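Local coordinates for DNA polymerase (PDB 5MDN), which probably catalyses template-directed DNA synthesis, adding deoxynucleotides from their triphosphates to a growing strand with release of diphosphate, at residues L360-D363 with Q364-A367; A366-S369 with V370-V374; N231-G234 with F235-Y239; K346-P349 with F350-L354; D217-E221 with F222-V226. One frame throughout, in Å; residues are numbered along the deposited sequence.

Interaction 1 (L360-D363 with Q364-A367); sequences LPLD and QVAA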
loop_
_atom_site.group_PDB
_atom_site.type_symbol
_atom_site.label_atom_id
_atom_site.label_comp_id
_atom_site.label_asym_id
_atom_site.label_seq_id
_atom_site.Cartn_x
_atom_site.Cartn_y
_atom_site.Cartn_z
ATOM N N LEU A 360 -10.705 -7.870 -2.908
ATOM C CA LEU A 360 -9.528 -8.305 -3.644
ATOM C C LEU A 360 -8.859 -9.491 -2.950
ATOM O O LEU A 360 -8.925 -9.623 -1.724
ATOM C CB LEU A 360 -8.529 -7.160 -3.786
ATOM C CG LEU A 360 -8.899 -6.027 -4.745
ATOM C CD1 LEU A 360 -7.907 -4.879 -4.620
ATOM C CD2 LEU A 360 -8.955 -6.533 -6.178
ATOM N N PRO A 361 -8.214 -10.373 -3.714
ATOM C CA PRO A 361 -7.488 -11.489 -3.096
ATOM C C PRO A 361 -6.322 -11.001 -2.244
ATOM O O PRO A 361 -5.868 -9.857 -2.350
ATOM C CB PRO A 361 -6.998 -12.312 -4.296
ATOM C CG PRO A 361 -7.855 -11.875 -5.443
ATOM C CD PRO A 361 -8.195 -10.446 -5.183
ATOM N N LEU A 362 -5.849 -11.895 -1.373
ATOM C CA LEU A 362 -4.869 -11.513 -0.363
ATOM C C LEU A 362 -3.559 -11.046 -0.988
ATOM O O LEU A 362 -2.887 -10.169 -0.431
ATOM C CB LEU A 362 -4.626 -12.688 0.587
ATOM C CG LEU A 362 -3.927 -12.425 1.921
ATOM C CD1 LEU A 362 -4.457 -11.153 2.561
ATOM C CD2 LEU A 362 -4.132 -13.611 2.852
ATOM N N ASP A 363 -3.176 -11.622 -2.130
ATOM C CA ASP A 363 -1.944 -11.226 -2.797
ATOM C C ASP A 363 -2.047 -9.882 -3.512
ATOM O O ASP A 363 -1.020 -9.364 -3.964
ATOM C CB ASP A 363 -1.512 -12.316 -3.786
ATOM C CG ASP A 363 -2.616 -12.716 -4.749
ATOM O OD1 ASP A 363 -3.219 -11.832 -5.387
ATOM O OD2 ASP A 363 -2.888 -13.931 -4.863
ATOM N N GLN A 364 -3.247 -9.309 -3.632
ATOM C CA GLN A 364 -3.434 -8.043 -4.330
ATOM C C GLN A 364 -3.929 -6.903 -3.452
ATOM O O GLN A 364 -3.750 -5.741 -3.834
ATOM C CB GLN A 364 -4.423 -8.209 -5.493
ATOM C CG GLN A 364 -3.905 -9.041 -6.653
ATOM C CD GLN A 364 -5.010 -9.464 -7.599
ATOM O OE1 GLN A 364 -5.092 -10.625 -8.006
ATOM N NE2 GLN A 364 -5.864 -8.519 -7.964
ATOM N N VAL A 365 -4.571 -7.196 -2.318
ATOM C CA VAL A 365 -5.231 -6.154 -1.533
ATOM C C VAL A 365 -4.235 -5.083 -1.098
ATOM O O VAL A 365 -4.545 -3.885 -1.118
ATOM C CB VAL A 365 -5.975 -6.779 -0.336
ATOM C CG1 VAL A 365 -5.017 -7.520 0.594
ATOM C CG2 VAL A 365 -6.747 -5.711 0.424
ATOM N N ALA A 366 -3.024 -5.488 -0.707
ATOM C CA ALA A 366 -2.025 -4.517 -0.273
ATOM C C ALA A 366 -1.281 -3.886 -1.445
ATOM O O ALA A 366 -0.890 -2.716 -1.365
ATOM C CB ALA A 366 -1.032 -5.182 0.680
ATOM N N ALA A 367 -1.074 -4.637 -2.530
ATOM C CA ALA A 367 -0.351 -4.100 -3.678
ATOM C C ALA A 367 -1.130 -2.992 -4.371
ATOM O O ALA A 367 -0.529 -2.061 -4.921
ATOM C CB ALA A 367 -0.036 -5.219 -4.669
#
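Leu360 meets Val365 at the base of its side chain, its CB lying 4.1 Å from Val365 CA, while its CD2 branch reaches the amide end of Gln364, with the two chains running about perpendicular. At Pro361 the main link is polar. Its carbonyl oxygen accepts two backbone bonds at 3.0 Å, from Gln364 N and Val365 N, and they approach differently: Val365 N lies almost on the line of the carbonyl (C=O...N 173°), whereas Gln364 N stands well above the carbonyl plane. The Pro361 ring also packs against the Gln364 side chain, CG being 4.0 Å from OE1. Leu362 meets Val365 CG1 through both CD1 (4.2 Å) and O (3.6 Å), and its side chain also packs on Ala274 and Val276 of strand 274-277. Asp363 places CG between its backbone N and carbonyl carbon (chi1 52°), a setting that lays the carboxylate alongside the Gln364 chain; the carboxylate and amide planes are 19° apart. Asp363 OD1 and Gln364 OE1 are both acceptors, so no bond joins them. The short, weakly bonded turn 362-365, whose first acceptor is the Pro361 carbonyl with its two N-H donors, presents Asp363 to the magnesium site it shares with Asp7.

Interaction 2 (A366-S369 with V370-V374); sequences AAAS and VGNRV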
loop_
_atom_site.group_PDB
_atom_site.type_symbol
_atom_site.label_atom_id
_atom_site.label_comp_id
_atom_site.label_asym_id
_atom_site.label_seq_id
_atom_site.Cartn_x
_atom_site.Cartn_y
_atom_site.Cartn_z
ATOM N N ALA A 366 -3.024 -5.488 -0.707
ATOM C CA ALA A 366 -2.025 -4.517 -0.273
ATOM C C ALA A 366 -1.281 -3.886 -1.445
ATOM O O ALA A 366 -0.890 -2.716 -1.365
ATOM C CB ALA A 366 -1.032 -5.182 0.680
ATOM N N ALA A 367 -1.074 -4.637 -2.530
ATOM C CA ALA A 367 -0.351 -4.100 -3.678
ATOM C C ALA A 367 -1.130 -2.992 -4.371
ATOM O O ALA A 367 -0.529 -2.061 -4.921
ATOM C CB ALA A 367 -0.036 -5.219 -4.669
ATOM N N ALA A 368 -2.458 -3.075 -4.362
ATOM C CA ALA A 368 -3.287 -2.066 -5.000
ATOM C C ALA A 368 -3.296 -0.776 -4.187
ATOM O O ALA A 368 -3.090 -0.774 -2.970
ATOM C CB ALA A 368 -4.714 -2.585 -5.173
ATOM N N SER A 369 -3.541 0.336 -4.875
ATOM C CA SER A 369 -3.652 1.619 -4.202
ATOM C C SER A 369 -4.995 1.720 -3.483
ATOM O O SER A 369 -5.930 0.956 -3.746
ATOM C CB SER A 369 -3.491 2.774 -5.194
ATOM O OG SER A 369 -4.524 2.777 -6.162
ATOM N N VAL A 370 -5.069 2.668 -2.545
ATOM C CA VAL A 370 -6.282 2.843 -1.746
ATOM C C VAL A 370 -7.491 3.067 -2.647
ATOM O O VAL A 370 -8.552 2.460 -2.454
ATOM C CB VAL A 370 -6.101 3.993 -0.740
ATOM C CG1 VAL A 370 -7.359 4.168 0.093
ATOM C CG2 VAL A 370 -4.895 3.725 0.149
ATOM N N GLY A 371 -7.347 3.942 -3.646
ATOM C CA GLY A 371 -8.439 4.174 -4.578
ATOM C C GLY A 371 -8.721 2.966 -5.443
ATOM O O GLY A 371 -9.878 2.655 -5.736
ATOM N N ASN A 372 -7.670 2.276 -5.878
ATOM C CA ASN A 372 -7.883 1.042 -6.618
ATOM C C ASN A 372 -8.618 0.009 -5.759
ATOM O O ASN A 372 -9.503 -0.696 -6.254
ATOM C CB ASN A 372 -6.545 0.520 -7.162
ATOM C CG ASN A 372 -6.715 -0.652 -8.114
ATOM O OD1 ASN A 372 -6.642 -0.525 -9.338
ATOM N ND2 ASN A 372 -6.920 -1.816 -7.537
ATOM N N ARG A 373 -8.291 -0.072 -4.465
ATOM C CA ARG A 373 -8.981 -1.006 -3.574
ATOM C C ARG A 373 -10.457 -0.641 -3.421
ATOM O O ARG A 373 -11.329 -1.519 -3.431
ATOM C CB ARG A 373 -8.281 -1.032 -2.212
ATOM C CG ARG A 373 -8.567 -2.255 -1.358
ATOM C CD ARG A 373 -7.842 -2.162 -0.021
ATOM N NE ARG A 373 -6.390 -2.077 -0.178
ATOM C CZ ARG A 373 -5.647 -1.080 0.293
ATOM N NH1 ARG A 373 -6.219 -0.086 0.957
ATOM N NH2 ARG A 373 -4.332 -1.079 0.111
ATOM N N VAL A 374 -10.755 0.654 -3.267
ATOM C CA VAL A 374 -12.137 1.096 -3.083
ATOM C C VAL A 374 -12.949 0.867 -4.353
ATOM O O VAL A 374 -14.128 0.497 -4.295
ATOM C CB VAL A 374 -12.153 2.580 -2.666
ATOM C CG1 VAL A 374 -13.555 3.169 -2.762
ATOM C CG2 VAL A 374 -11.592 2.747 -1.267
#
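Ala368, Asn372 and Arg373 make the tight, buried side of this turn, with Ser369 and Val370 bordering the more open one. Ala368 CB, one residue before the cap, packs on the amide of Asn372, 3.3 Å from ND2, and that nitrogen is held by a hydrogen bond to Tyr265 OH. Arg373 bends at chi3 and turns its guanidinium back along residues 366-369; NE is hydrogen-bonded to Val365 O, and NH2 forms a salt bridge with Glu284. Ala366 O lies near the guanidinium plane at its edge, but 4.1 Å from NH2. Ser369 OG accepts from Asn372 N at 3.2 Å with an N-H...O angle of 153°, and the same oxygen lies against Asn372 CB. Ser369 chi1 of 63° turns OG toward the backbone N-H of Asn372. Arg373 N bonds to Ser369 O at 2.7 Å. This is a classical N-cap: Ser369 stands just before helix 370-384, its hydroxyl taking up the amide three residues on while its carbonyl starts the regular helical bonding. Contact is looser on the partly exposed flank that Ser369 shares with Val370, whose side chain points away from residues 366-369 and packs on Glu284 and Tyr397.

Interaction 3 (N231-G234 with F235-Y239); sequences NSNG and FDWPY
Trp237 brings its indole back alongside Ser232. With CG anti to its carbonyl carbon (chi1 -76°), the leading corner of the ring, CD1, comes 3.4 Å from Ser232 O and 3.8 Å from Ser232 CB, approaching neither squarely by face nor by edge. The indole NE1 is held by Asn275 OD1, which would fix the ring's rotation. Asn233 OD1 comes within 3.9 Å of Trp237 CD1, the amide and ring planes being 35° apart; that oxygen also takes weak hydrogen bonds from Asn275 ND2 and Trp268 N. Pro238 fits beside them, its CG 3.3 Å from Asn233 O. Phe235 does the reverse, its chi1 of -173° carrying the ring outward, so only the CB end stays near Asn231, 4.0 Å from ND2. Asp236 CB rests 3.8 Å from Ser232 CA. The backbone here makes a wider, pi-type turn: Trp237 N bonds to Ser232 O at 2.8 Å, five residues back. Asn231, the N-cap residue, receives Phe235 N on its carbonyl. The run Asn-Ser-Asn-Gly-Phe-Asp matches the Exo II motif of family B polymerases; Asp236 and Asp169 are ligands of a magnesium seen in a structure of this protein, although neither coordinates one in this model.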
loop_
_atom_site.group_PDB
_atom_site.type_symbol
_atom_site.label_atom_id
_atom_site.label_comp_id
_atom_site.label_asym_id
_atom_site.label_seq_id
_atom_site.Cartn_x
_atom_site.Cartn_y
_atom_site.Cartn_z
ATOM N N ASN A 231 9.487 -6.176 0.761
ATOM C CA ASN A 231 9.880 -5.799 -0.596
ATOM C C ASN A 231 10.132 -7.031 -1.463
ATOM O O ASN A 231 11.003 -7.026 -2.338
ATOM C CB ASN A 231 11.104 -4.876 -0.591
ATOM C CG ASN A 231 11.203 -4.032 -1.848
ATOM O OD1 ASN A 231 10.193 -3.561 -2.375
ATOM N ND2 ASN A 231 12.422 -3.833 -2.333
ATOM N N SER A 232 9.369 -8.100 -1.217
ATOM C CA SER A 232 9.526 -9.323 -1.998
ATOM C C SER A 232 9.094 -9.118 -3.444
ATOM O O SER A 232 9.709 -9.669 -4.364
ATOM C CB SER A 232 8.735 -10.460 -1.354
ATOM O OG SER A 232 7.358 -10.138 -1.255
ATOM N N ASN A 233 8.036 -8.335 -3.667
ATOM C CA ASN A 233 7.631 -8.019 -5.032
ATOM C C ASN A 233 8.622 -7.075 -5.703
ATOM O O ASN A 233 8.809 -7.141 -6.922
ATOM C CB ASN A 233 6.228 -7.409 -5.042
ATOM C CG ASN A 233 5.145 -8.419 -4.706
ATOM O OD1 ASN A 233 5.327 -9.625 -4.874
ATOM N ND2 ASN A 233 4.007 -7.926 -4.231
ATOM N N GLY A 234 9.259 -6.197 -4.934
ATOM C CA GLY A 234 10.161 -5.215 -5.506
ATOM C C GLY A 234 11.498 -5.787 -5.938
ATOM O O GLY A 234 11.984 -5.478 -7.030
ATOM N N PHE A 235 12.112 -6.612 -5.089
ATOM C CA PHE A 235 13.445 -7.138 -5.363
ATOM C C PHE A 235 13.485 -8.660 -5.370
ATOM O O PHE A 235 13.915 -9.253 -6.366
ATOM C CB PHE A 235 14.450 -6.583 -4.345
ATOM C CG PHE A 235 15.881 -6.940 -4.651
ATOM C CD1 PHE A 235 16.440 -8.110 -4.161
ATOM C CD2 PHE A 235 16.668 -6.102 -5.426
ATOM C CE1 PHE A 235 17.753 -8.441 -4.440
ATOM C CE2 PHE A 235 17.985 -6.426 -5.709
ATOM C CZ PHE A 235 18.527 -7.598 -5.214
ATOM N N ASP A 236 13.081 -9.309 -4.272
ATOM C CA ASP A 236 13.369 -10.728 -4.071
ATOM C C ASP A 236 12.834 -11.585 -5.213
ATOM O O ASP A 236 13.593 -12.304 -5.873
ATOM C CB ASP A 236 12.797 -11.192 -2.731
ATOM C CG ASP A 236 13.494 -10.550 -1.546
ATOM O OD1 ASP A 236 14.363 -9.679 -1.760
ATOM O OD2 ASP A 236 13.178 -10.923 -0.396
ATOM N N TRP A 237 11.523 -11.535 -5.455
ATOM C CA TRP A 237 10.946 -12.363 -6.514
ATOM C C TRP A 237 11.511 -12.040 -7.892
ATOM O O TRP A 237 11.877 -12.984 -8.615
ATOM C CB TRP A 237 9.418 -12.258 -6.497
ATOM C CG TRP A 237 8.763 -13.036 -5.392
ATOM C CD1 TRP A 237 7.881 -12.558 -4.466
ATOM C CD2 TRP A 237 8.937 -14.429 -5.098
ATOM N NE1 TRP A 237 7.497 -13.565 -3.615
ATOM C CE2 TRP A 237 8.131 -14.723 -3.980
ATOM C CE3 TRP A 237 9.698 -15.454 -5.669
ATOM C CZ2 TRP A 237 8.063 -15.999 -3.424
ATOM C CZ3 TRP A 237 9.629 -16.720 -5.114
ATOM C CH2 TRP A 237 8.818 -16.982 -4.004
ATOM N N PRO A 238 11.599 -10.778 -8.333
ATOM C CA PRO A 238 12.243 -10.521 -9.634
ATOM C C PRO A 238 13.664 -11.047 -9.724
ATOM O O PRO A 238 14.086 -11.483 -10.803
ATOM C CB PRO A 238 12.202 -8.992 -9.754
ATOM C CG PRO A 238 11.085 -8.568 -8.887
ATOM C CD PRO A 238 11.021 -9.548 -7.757
ATOM N N TYR A 239 14.423 -11.017 -8.627
ATOM C CA TYR A 239 15.797 -11.506 -8.674
ATOM C C TYR A 239 15.839 -13.028 -8.748
ATOM O O TYR A 239 16.516 -13.597 -9.612
ATOM C CB TYR A 239 16.581 -11.006 -7.463
ATOM C CG TYR A 239 18.072 -11.035 -7.687
ATOM C CD1 TYR A 239 18.816 -12.168 -7.389
ATOM C CD2 TYR A 239 18.732 -9.935 -8.216
ATOM C CE1 TYR A 239 20.179 -12.202 -7.601
ATOM C CE2 TYR A 239 20.095 -9.958 -8.433
ATOM C CZ TYR A 239 20.813 -11.093 -8.126
ATOM O OH TYR A 239 22.172 -11.117 -8.340
#

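Interaction 4 (K346-P349 with F350-L354); sequences KLLP and FLIQL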
loop_
_atom_site.group_PDB
_atom_site.type_symbol
_atom_site.label_atom_id
_atom_site.label_comp_id
_atom_site.label_asym_id
_atom_site.label_seq_id
_atom_site.Cartn_x
_atom_site.Cartn_y
_atom_site.Cartn_z
ATOM N N LYS A 346 1.378 -9.134 13.160
ATOM C CA LYS A 346 0.644 -7.918 13.494
ATOM C C LYS A 346 -0.200 -7.396 12.334
ATOM O O LYS A 346 -1.314 -6.910 12.556
ATOM C CB LYS A 346 1.615 -6.829 13.957
ATOM C CG LYS A 346 2.460 -7.219 15.157
ATOM C CD LYS A 346 2.689 -6.027 16.074
ATOM C CE LYS A 346 3.338 -6.447 17.382
ATOM N NZ LYS A 346 2.504 -7.436 18.112
ATOM N N LEU A 347 0.307 -7.470 11.104
ATOM C CA LEU A 347 -0.368 -6.866 9.960
ATOM C C LEU A 347 -1.248 -7.835 9.180
ATOM O O LEU A 347 -2.278 -7.416 8.641
ATOM C CB LEU A 347 0.658 -6.247 9.004
ATOM C CG LEU A 347 1.607 -5.195 9.585
ATOM C CD1 LEU A 347 2.450 -4.576 8.482
ATOM C CD2 LEU A 347 0.835 -4.124 10.341
ATOM N N LEU A 348 -0.871 -9.111 9.101
ATOM C CA LEU A 348 -1.619 -10.049 8.266
ATOM C C LEU A 348 -3.066 -10.251 8.705
ATOM O O LEU A 348 -3.931 -10.369 7.820
ATOM C CB LEU A 348 -0.882 -11.394 8.206
ATOM C CG LEU A 348 -1.325 -12.388 7.132
ATOM C CD1 LEU A 348 -1.167 -11.784 5.746
ATOM C CD2 LEU A 348 -0.539 -13.683 7.254
ATOM N N PRO A 349 -3.406 -10.326 10.003
ATOM C CA PRO A 349 -4.833 -10.437 10.357
ATOM C C PRO A 349 -5.677 -9.293 9.821
ATOM O O PRO A 349 -6.835 -9.508 9.439
ATOM C CB PRO A 349 -4.810 -10.458 11.892
ATOM C CG PRO A 349 -3.474 -10.990 12.237
ATOM C CD PRO A 349 -2.543 -10.457 11.192
ATOM N N PHE A 350 -5.128 -8.077 9.785
ATOM C CA PHE A 350 -5.854 -6.947 9.213
ATOM C C PHE A 350 -6.046 -7.118 7.710
ATOM O O PHE A 350 -7.139 -6.878 7.182
ATOM C CB PHE A 350 -5.113 -5.645 9.515
ATOM C CG PHE A 350 -5.703 -4.442 8.838
ATOM C CD1 PHE A 350 -6.952 -3.965 9.204
ATOM C CD2 PHE A 350 -5.007 -3.788 7.837
ATOM C CE1 PHE A 350 -7.498 -2.855 8.578
ATOM C CE2 PHE A 350 -5.544 -2.680 7.209
ATOM C CZ PHE A 350 -6.791 -2.213 7.579
ATOM N N LEU A 351 -4.985 -7.518 7.004
ATOM C CA LEU A 351 -5.059 -7.650 5.552
ATOM C C LEU A 351 -6.077 -8.706 5.136
ATOM O O LEU A 351 -6.735 -8.567 4.099
ATOM C CB LEU A 351 -3.678 -7.983 4.989
ATOM C CG LEU A 351 -2.673 -6.831 4.997
ATOM C CD1 LEU A 351 -1.257 -7.346 4.793
ATOM C CD2 LEU A 351 -3.032 -5.801 3.939
ATOM N N ILE A 352 -6.212 -9.777 5.925
ATOM C CA ILE A 352 -7.202 -10.806 5.617
ATOM C C ILE A 352 -8.609 -10.224 5.676
ATOM O O ILE A 352 -9.450 -10.505 4.812
ATOM C CB ILE A 352 -7.038 -12.007 6.566
ATOM C CG1 ILE A 352 -5.734 -12.750 6.260
ATOM C CG2 ILE A 352 -8.228 -12.948 6.461
ATOM C CD1 ILE A 352 -5.448 -13.901 7.196
ATOM N N GLN A 353 -8.885 -9.396 6.686
ATOM C CA GLN A 353 -10.198 -8.767 6.780
ATOM C C GLN A 353 -10.374 -7.704 5.703
ATOM O O GLN A 353 -11.456 -7.581 5.117
ATOM C CB GLN A 353 -10.396 -8.165 8.171
ATOM C CG GLN A 353 -10.333 -9.181 9.299
ATOM C CD GLN A 353 -11.368 -10.277 9.149
ATOM O OE1 GLN A 353 -12.509 -10.021 8.768
ATOM N NE2 GLN A 353 -10.973 -11.508 9.453
ATOM N N LEU A 354 -9.322 -6.931 5.428
ATOM C CA LEU A 354 -9.376 -5.968 4.336
ATOM C C LEU A 354 -9.534 -6.650 2.984
ATOM O O LEU A 354 -9.897 -5.987 2.006
ATOM C CB LEU A 354 -8.120 -5.091 4.344
ATOM C CG LEU A 354 -8.155 -3.825 3.483
ATOM C CD1 LEU A 354 -9.278 -2.905 3.940
ATOM C CD2 LEU A 354 -6.818 -3.101 3.513
#
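Ile352 packs back over the carbonyl of Leu348, one turn earlier in the same helix, and its side chain can be traced atom by atom. CB faces two carbonyl oxygens of the preceding turn, 3.7 Å from Leu348 O and 3.8 Å from Pro349 O. CG1, set anti to the carbonyl carbon of Ile352 (chi1 -69°), leans over Leu348 O at 3.4 Å. From there the chain extends fully, and the tip CD1 stays beside that oxygen at 3.9 Å before reaching the leucine side chain, 4.4 Å from Leu348 CG, in a loose apolar touch. In the backbone of the same turn, Ile352 N bonds to Leu348 O at 3.0 Å with an N-H...O angle of 157°. Leu351 N makes the equivalent bond to Leu347 O, whose second link, from Phe350 N, is weak (121°). Gln353 N reaches Pro349 O only weakly, at 3.4 Å. Pro349 itself has no amide hydrogen to offer the preceding turn, which leaves a kink there. Several elements pack on this part of helix 326-356: Leu347 and Leu351 face helix 278-282, Leu351 and Ile352 receive Leu362 of helix 362-365, and Phe350 lies against helix 495-512, where Arg505 makes a cation-pi contact with its ring.

Interaction 5 (D217-E221 with F222-V226); sequences DFVKE and FDPDV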
loop_
_atom_site.group_PDB
_atom_site.type_symbol
_atom_site.label_atom_id
_atom_site.label_comp_id
_atom_site.label_asym_id
_atom_site.label_seq_id
_atom_site.Cartn_x
_atom_site.Cartn_y
_atom_site.Cartn_z
ATOM N N ASP A 217 12.537 -26.722 -2.413
ATOM C CA ASP A 217 12.174 -27.950 -1.711
ATOM C C ASP A 217 11.481 -27.653 -0.387
ATOM O O ASP A 217 10.555 -28.371 0.008
ATOM C CB ASP A 217 13.413 -28.818 -1.488
ATOM C CG ASP A 217 13.851 -29.543 -2.744
ATOM O OD1 ASP A 217 12.966 -29.939 -3.534
ATOM O OD2 ASP A 217 15.072 -29.726 -2.939
ATOM N N PHE A 218 11.913 -26.603 0.316
ATOM C CA PHE A 218 11.288 -26.273 1.594
ATOM C C PHE A 218 9.851 -25.798 1.403
ATOM O O PHE A 218 8.959 -26.185 2.167
ATOM C CB PHE A 218 12.109 -25.217 2.334
ATOM C CG PHE A 218 11.693 -25.028 3.769
ATOM C CD1 PHE A 218 12.263 -25.792 4.774
ATOM C CD2 PHE A 218 10.728 -24.094 4.111
ATOM C CE1 PHE A 218 11.884 -25.626 6.093
ATOM C CE2 PHE A 218 10.344 -23.925 5.428
ATOM C CZ PHE A 218 10.923 -24.691 6.420
ATOM N N VAL A 219 9.612 -24.941 0.405
ATOM C CA VAL A 219 8.255 -24.468 0.141
ATOM C C VAL A 219 7.341 -25.637 -0.200
ATOM O O VAL A 219 6.208 -25.723 0.289
ATOM C CB VAL A 219 8.267 -23.408 -0.978
ATOM C CG1 VAL A 219 6.846 -23.040 -1.383
ATOM C CG2 VAL A 219 9.033 -22.173 -0.531
ATOM N N LYS A 220 7.820 -26.561 -1.034
ATOM C CA LYS A 220 7.033 -27.746 -1.355
ATOM C C LYS A 220 6.873 -28.650 -0.138
ATOM O O LYS A 220 5.831 -29.297 0.025
ATOM C CB LYS A 220 7.687 -28.510 -2.508
ATOM C CG LYS A 220 7.761 -27.736 -3.815
ATOM C CD LYS A 220 8.243 -28.627 -4.948
ATOM C CE LYS A 220 9.649 -29.138 -4.685
ATOM N NZ LYS A 220 10.190 -29.895 -5.847
ATOM N N GLU A 221 7.891 -28.700 0.721
ATOM C CA GLU A 221 7.848 -29.560 1.899
ATOM C C GLU A 221 6.856 -29.016 2.923
ATOM O O GLU A 221 6.015 -29.755 3.447
ATOM C CB GLU A 221 9.254 -29.656 2.505
ATOM C CG GLU A 221 9.454 -30.678 3.615
ATOM C CD GLU A 221 9.280 -32.097 3.105
ATOM O OE1 GLU A 221 9.573 -32.327 1.910
ATOM O OE2 GLU A 221 8.861 -32.976 3.888
ATOM N N PHE A 222 6.940 -27.713 3.210
ATOM C CA PHE A 222 6.070 -27.077 4.194
ATOM C C PHE A 222 4.664 -26.833 3.650
ATOM O O PHE A 222 3.685 -26.929 4.400
ATOM C CB PHE A 222 6.702 -25.764 4.661
ATOM C CG PHE A 222 5.846 -24.969 5.604
ATOM C CD1 PHE A 222 5.356 -25.536 6.769
ATOM C CD2 PHE A 222 5.544 -23.645 5.332
ATOM C CE1 PHE A 222 4.573 -24.800 7.638
ATOM C CE2 PHE A 222 4.763 -22.906 6.197
ATOM C CZ PHE A 222 4.278 -23.483 7.351
ATOM N N ASP A 223 4.547 -26.506 2.356
ATOM C CA ASP A 223 3.282 -26.190 1.695
ATOM C C ASP A 223 2.600 -25.002 2.366
ATOM O O ASP A 223 1.547 -25.166 2.997
ATOM C CB ASP A 223 2.343 -27.402 1.686
ATOM C CG ASP A 223 1.131 -27.196 0.794
ATOM O OD1 ASP A 223 1.196 -26.326 -0.099
ATOM O OD2 ASP A 223 0.116 -27.899 0.986
ATOM N N PRO A 224 3.163 -23.801 2.265
ATOM C CA PRO A 224 2.549 -22.646 2.922
ATOM C C PRO A 224 1.340 -22.130 2.160
ATOM O O PRO A 224 1.248 -22.230 0.934
ATOM C CB PRO A 224 3.678 -21.609 2.922
ATOM C CG PRO A 224 4.445 -21.924 1.686
ATOM C CD PRO A 224 4.393 -23.428 1.542
ATOM N N ASP A 225 0.400 -21.565 2.916
ATOM C CA ASP A 225 -0.756 -20.901 2.328
ATOM C C ASP A 225 -0.473 -19.436 2.024
ATOM O O ASP A 225 -0.974 -18.899 1.029
ATOM C CB ASP A 225 -1.962 -21.017 3.263
ATOM C CG ASP A 225 -2.298 -22.456 3.605
ATOM O OD1 ASP A 225 -2.588 -23.238 2.674
ATOM O OD2 ASP A 225 -2.275 -22.805 4.805
ATOM N N VAL A 226 0.314 -18.778 2.873
ATOM C CA VAL A 226 0.741 -17.400 2.669
ATOM C C VAL A 226 2.264 -17.360 2.665
ATOM O O VAL A 226 2.914 -17.993 3.506
ATOM C CB VAL A 226 0.173 -16.461 3.754
ATOM C CG1 VAL A 226 0.397 -15.007 3.367
ATOM C CG2 VAL A 226 -1.307 -16.738 3.976
#
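The contact is a helix C-terminus with an apolar underside: Phe218 and Val219, on the last turn of helix 209-222, meet Phe222, Asp223 and Pro224 where the chain leaves for strand 226-229 of the exonuclease domain's mixed sheet. Two backbone bonds close the helix. Phe222 N meets Phe218 O at 2.7 Å and almost straight (N-H...O 170°), while Asp223 N reaches Val219 O at 2.8 Å. Asp223 then leaves helical geometry with a positive phi of 59°, and Pro224, which lacks an amide hydrogen, cannot continue the bonding pattern. Instead its ring turns back against the helix: CD lies 3.2 Å from Val219 O and 3.8 Å from Val219 CG1, the two side chains running about perpendicular. The Phe218 ring touches Phe222 CB through CE2 at 4.2 Å. Both phenylalanines have CG anti to the backbone N, the torsion that turns their rings toward the sheet, where Leu166 and Thr193 take up both and Phe201 adds to the bed of Phe218. On the solvent side Lys220 and Glu221 are exposed. Past the turn, Asp223 forms salt bridges with Arg273, Arg255 and Arg164, and Asp225 with Arg255 and Arg30. A carboxylate at the negative end of a helix dipole would probably be disfavoured there without partners; the arginines probably offset it, an arrangement consistent with a well-defined path into strand 226-229.

Interactions 1, 2 and 4 are largely buried and follow one another along the chain: helix 326-356, the short turn 362-365 and the start of helix 370-384. Val365 CG2 packs on Leu354 O at 3.5 Å, joining interactions 1 and 4, and residues 366-367 belong to both 1 and 2. Interactions 3 and 5 lie in the exonuclease domain and are only partly buried. Chemistry follows position: interaction 4 is helix bonding with apolar cover, interaction 2 a polar cap, interaction 5 an apolar turn beside arginine-aspartate pairs, whereas interactions 1 and 3 each carry a magnesium-binding aspartate. Interaction 5 still touches interaction 4, through Val226 CG1 and Leu348 CD2.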